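Local atomic coordinates of periplasmic beta-glucosidase (Pseudomonas aeruginosa, PDB entry 6R5T), a protein that probably hydrolyses terminal, non-reducing beta-D-glucosyl residues of beta-glucosides, releasing beta-D-glucose, as a periplasmic member of glycoside hydrolase family 3. Residues 465-470 / 504-509. The protein carries 1 engineered substitution. Numbering follows the deposited sequence.
Sequences RTARDA and KALKAT
Apolar contact between A467 and two side chains, L506 of helix 497-508 and T509 that follows it, joins the C-terminal ends of helices 456-468 and 497-508. The A467 methyl points toward the second segment, where its CB lies 3.8 Å from CD2 of L506. CG of L506 stands anti to the carbonyl carbon (chi1 -71°), and from there its CD2 branch extends toward A467. A467 and L506 are also the pair whose CA atoms are nearest across the segments, at 7.1 Å. The second partner is more distant: CG2 of T509 approaches CB of A467 to 4.3 Å, so that the alanine methyl meets one methyl from each of two side chains three residues apart in sequence. No hydrogen bond crosses between the segments, and the interface is small, 126 Å² in all.

Helix 456-468 leads into strand 472-478, and helix 497-508 links that strand to its parallel neighbour 513-518 in a beta-alpha-beta crossover of the alpha/beta C-terminal domain of the family 3 fold. Both helices lie against its mixed sheet: A467 and L506 rest on V473, and L506 also touches I384.

Polar interactions stay within each helix end or lead elsewhere. With chi1 at 68°, OG1 of T509 turns back to donate a hydrogen bond of 2.7 Å to O of L506, in the carbonyl plane and with a C=O...donor angle of 155°. O of L506 also accepts a bond from the backbone N of T509 (3.1 Å), so two donors from one residue hold it, while OG1 of T509 is also hydrogen-bonded to N of K511. Just past helix 456-468, N of A470 bonds back to O of A467, and OD2 of D469 forms a salt bridge with R380.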
ATOM      1  N   ARG A 465      -6.024 -33.356  26.652  1.00 21.28           N
ATOM      2  CA  ARG A 465      -5.616 -34.356  27.661  1.00 21.04           C
ATOM      3  C   ARG A 465      -4.200 -34.125  28.150  1.00 20.55           C
ATOM      4  O   ARG A 465      -3.937 -34.319  29.323  1.00 22.08           O
ATOM      5  CB  ARG A 465      -5.632 -35.789  27.094  1.00 23.45           C
ATOM      6  CG  ARG A 465      -7.024 -36.289  26.845  1.00 26.84           C
ATOM      7  CD  ARG A 465      -7.021 -37.761  26.483  1.00 26.41           C
ATOM      8  NE  ARG A 465      -6.400 -38.045  25.203  1.00 26.04           N
ATOM      9  CZ  ARG A 465      -5.243 -38.669  25.052  1.00 27.73           C
ATOM     10  NH1 ARG A 465      -4.540 -39.060  26.101  1.00 31.63           N
ATOM     11  NH2 ARG A 465      -4.773 -38.907  23.839  1.00 33.24           N
ATOM     12  N   THR A 466      -3.272 -33.805  27.233  1.00 16.82           N
ATOM     13  CA  THR A 466      -1.871 -33.581  27.579  1.00 18.08           C
ATOM     14  C   THR A 466      -1.788 -32.354  28.488  1.00 17.44           C
ATOM     15  O   THR A 466      -1.127 -32.422  29.510  1.00 18.85           O
ATOM     16  CB  THR A 466      -1.089 -33.445  26.262  1.00 18.71           C
ATOM     17  OG1 THR A 466      -1.353 -34.639  25.534  1.00 22.57           O
ATOM     18  CG2 THR A 466       0.379 -33.237  26.486  1.00 21.15           C
ATOM     19  N   ALA A 467      -2.495 -31.269  28.139  1.00 18.43           N
ATOM     20  CA  ALA A 467      -2.421 -30.018  28.937  1.00 20.00           C
ATOM     21  C   ALA A 467      -2.977 -30.268  30.351  1.00 21.36           C
ATOM     22  O   ALA A 467      -2.362 -29.852  31.361  1.00 19.37           O
ATOM     23  CB  ALA A 467      -3.157 -28.926  28.231  1.00 20.06           C
ATOM     24  N   ARG A 468      -4.051 -31.025  30.424  1.00 21.40           N
ATOM     25  CA  ARG A 468      -4.731 -31.310  31.722  1.00 23.03           C
ATOM     26  C   ARG A 468      -3.799 -32.129  32.618  1.00 24.77           C
ATOM     27  O   ARG A 468      -3.903 -32.041  33.843  1.00 25.55           O
ATOM     28  CB  ARG A 468      -6.024 -32.055  31.443  1.00 22.18           C
ATOM     29  CG  ARG A 468      -7.167 -31.220  30.908  1.00 23.90           C
ATOM     30  CD  ARG A 468      -8.278 -32.160  30.514  1.00 26.62           C
ATOM     31  NE  ARG A 468      -9.188 -31.541  29.582  1.00 28.01           N
ATOM     32  CZ  ARG A 468      -9.774 -32.147  28.592  1.00 24.01           C
ATOM     33  NH1 ARG A 468      -9.539 -33.433  28.367  1.00 26.51           N
ATOM     34  NH2 ARG A 468     -10.628 -31.474  27.842  1.00 31.20           N
ATOM     35  N   ASP A 469      -2.863 -32.866  32.056  1.00 21.69           N
ATOM     36  CA  ASP A 469      -1.942 -33.715  32.829  1.00 25.32           C
ATOM     37  C   ASP A 469      -0.671 -32.956  33.187  1.00 24.93           C
ATOM     38  O   ASP A 469       0.252 -33.582  33.713  1.00 27.43           O
ATOM     39  CB  ASP A 469      -1.629 -34.976  32.025  1.00 29.58           C
ATOM     40  CG  ASP A 469      -1.188 -36.128  32.910  1.00 36.17           C
ATOM     41  OD1 ASP A 469      -1.813 -36.299  33.993  1.00 41.72           O
ATOM     42  OD2 ASP A 469      -0.220 -36.825  32.515  1.00 43.25           O
ATOM     43  N   ALA A 470      -0.581 -31.665  32.871  1.00 21.29           N
ATOM     44  CA  ALA A 470       0.681 -30.919  33.032  1.00 22.25           C
ATOM     45  C   ALA A 470       0.509 -29.780  34.039  1.00 20.11           C
ATOM     46  O   ALA A 470      -0.624 -29.439  34.319  1.00 23.19           O
ATOM     47  CB  ALA A 470       1.145 -30.392  31.695  1.00 23.17           C
ATOM     48  N   LYS A 504      -6.929 -21.267  21.799  1.00 14.63           N
ATOM     49  CA  LYS A 504      -8.151 -20.871  22.552  1.00 16.02           C
ATOM     50  C   LYS A 504      -8.548 -22.041  23.459  1.00 17.64           C
ATOM     51  O   LYS A 504      -8.926 -21.832  24.635  1.00 17.56           O
ATOM     52  CB  LYS A 504      -9.284 -20.482  21.624  1.00 18.88           C
ATOM     53  CG  LYS A 504      -9.083 -19.095  21.012  1.00 25.56           C
ATOM     54  CD  LYS A 504     -10.091 -18.680  19.965  1.00 33.49           C
ATOM     55  CE  LYS A 504      -9.605 -17.418  19.266  1.00 38.90           C
ATOM     56  NZ  LYS A 504     -10.682 -16.722  18.524  1.00 43.30           N
ATOM     57  N   ALA A 505      -8.478 -23.250  22.934  1.00 17.40           N
ATOM     58  CA  ALA A 505      -8.847 -24.444  23.743  1.00 19.62           C
ATOM     59  C   ALA A 505      -7.845 -24.643  24.865  1.00 18.54           C
ATOM     60  O   ALA A 505      -8.246 -24.952  26.013  1.00 19.08           O
ATOM     61  CB  ALA A 505      -8.962 -25.649  22.831  1.00 20.08           C
ATOM     62  N   LEU A 506      -6.548 -24.431  24.619  1.00 16.77           N
ATOM     63  CA  LEU A 506      -5.525 -24.582  25.676  1.00 17.57           C
ATOM     64  C   LEU A 506      -5.766 -23.518  26.754  1.00 18.35           C
ATOM     65  O   LEU A 506      -5.608 -23.807  27.949  1.00 16.88           O
ATOM     66  CB  LEU A 506      -4.122 -24.461  25.081  1.00 18.23           C
ATOM     67  CG  LEU A 506      -3.677 -25.629  24.219  1.00 18.39           C
ATOM     68  CD1 LEU A 506      -2.400 -25.258  23.493  1.00 19.51           C
ATOM     69  CD2 LEU A 506      -3.456 -26.894  25.044  1.00 17.88           C
ATOM     70  N   LYS A 507      -6.103 -22.295  26.359  1.00 17.34           N
ATOM     71  CA  LYS A 507      -6.330 -21.217  27.346  1.00 18.73           C
ATOM     72  C   LYS A 507      -7.453 -21.652  28.293  1.00 19.92           C
ATOM     73  O   LYS A 507      -7.329 -21.388  29.525  1.00 21.68           O
ATOM     74  CB  LYS A 507      -6.724 -19.949  26.589  1.00 18.96           C
ATOM     75  CG  LYS A 507      -7.143 -18.746  27.431  1.00 19.64           C
ATOM     76  CD  LYS A 507      -6.075 -18.246  28.332  1.00 21.72           C
ATOM     77  CE  LYS A 507      -6.548 -17.065  29.181  1.00 21.95           C
ATOM     78  NZ  LYS A 507      -5.423 -16.537  29.980  1.00 25.20           N
ATOM     79  N   ALA A 508      -8.469 -22.294  27.744  1.00 20.02           N
ATOM     80  CA  ALA A 508      -9.699 -22.663  28.503  1.00 22.90           C
ATOM     81  C   ALA A 508      -9.393 -23.746  29.557  1.00 21.87           C
ATOM     82  O   ALA A 508     -10.184 -23.924  30.512  1.00 22.55           O
ATOM     83  CB  ALA A 508     -10.763 -23.074  27.537  1.00 26.11           C
ATOM     84  N   THR A 509      -8.223 -24.362  29.533  1.00 20.11           N
ATOM     85  CA  THR A 509      -7.813 -25.355  30.577  1.00 21.46           C
ATOM     86  C   THR A 509      -7.404 -24.689  31.883  1.00 24.21           C
ATOM     87  O   THR A 509      -7.267 -25.394  32.902  1.00 26.17           O
ATOM     88  CB  THR A 509      -6.644 -26.242  30.147  1.00 21.21           C
ATOM     89  OG1 THR A 509      -5.420 -25.481  30.034  1.00 20.02           O
ATOM     90  CG2 THR A 509      -6.991 -27.011  28.896  1.00 20.43           C
TER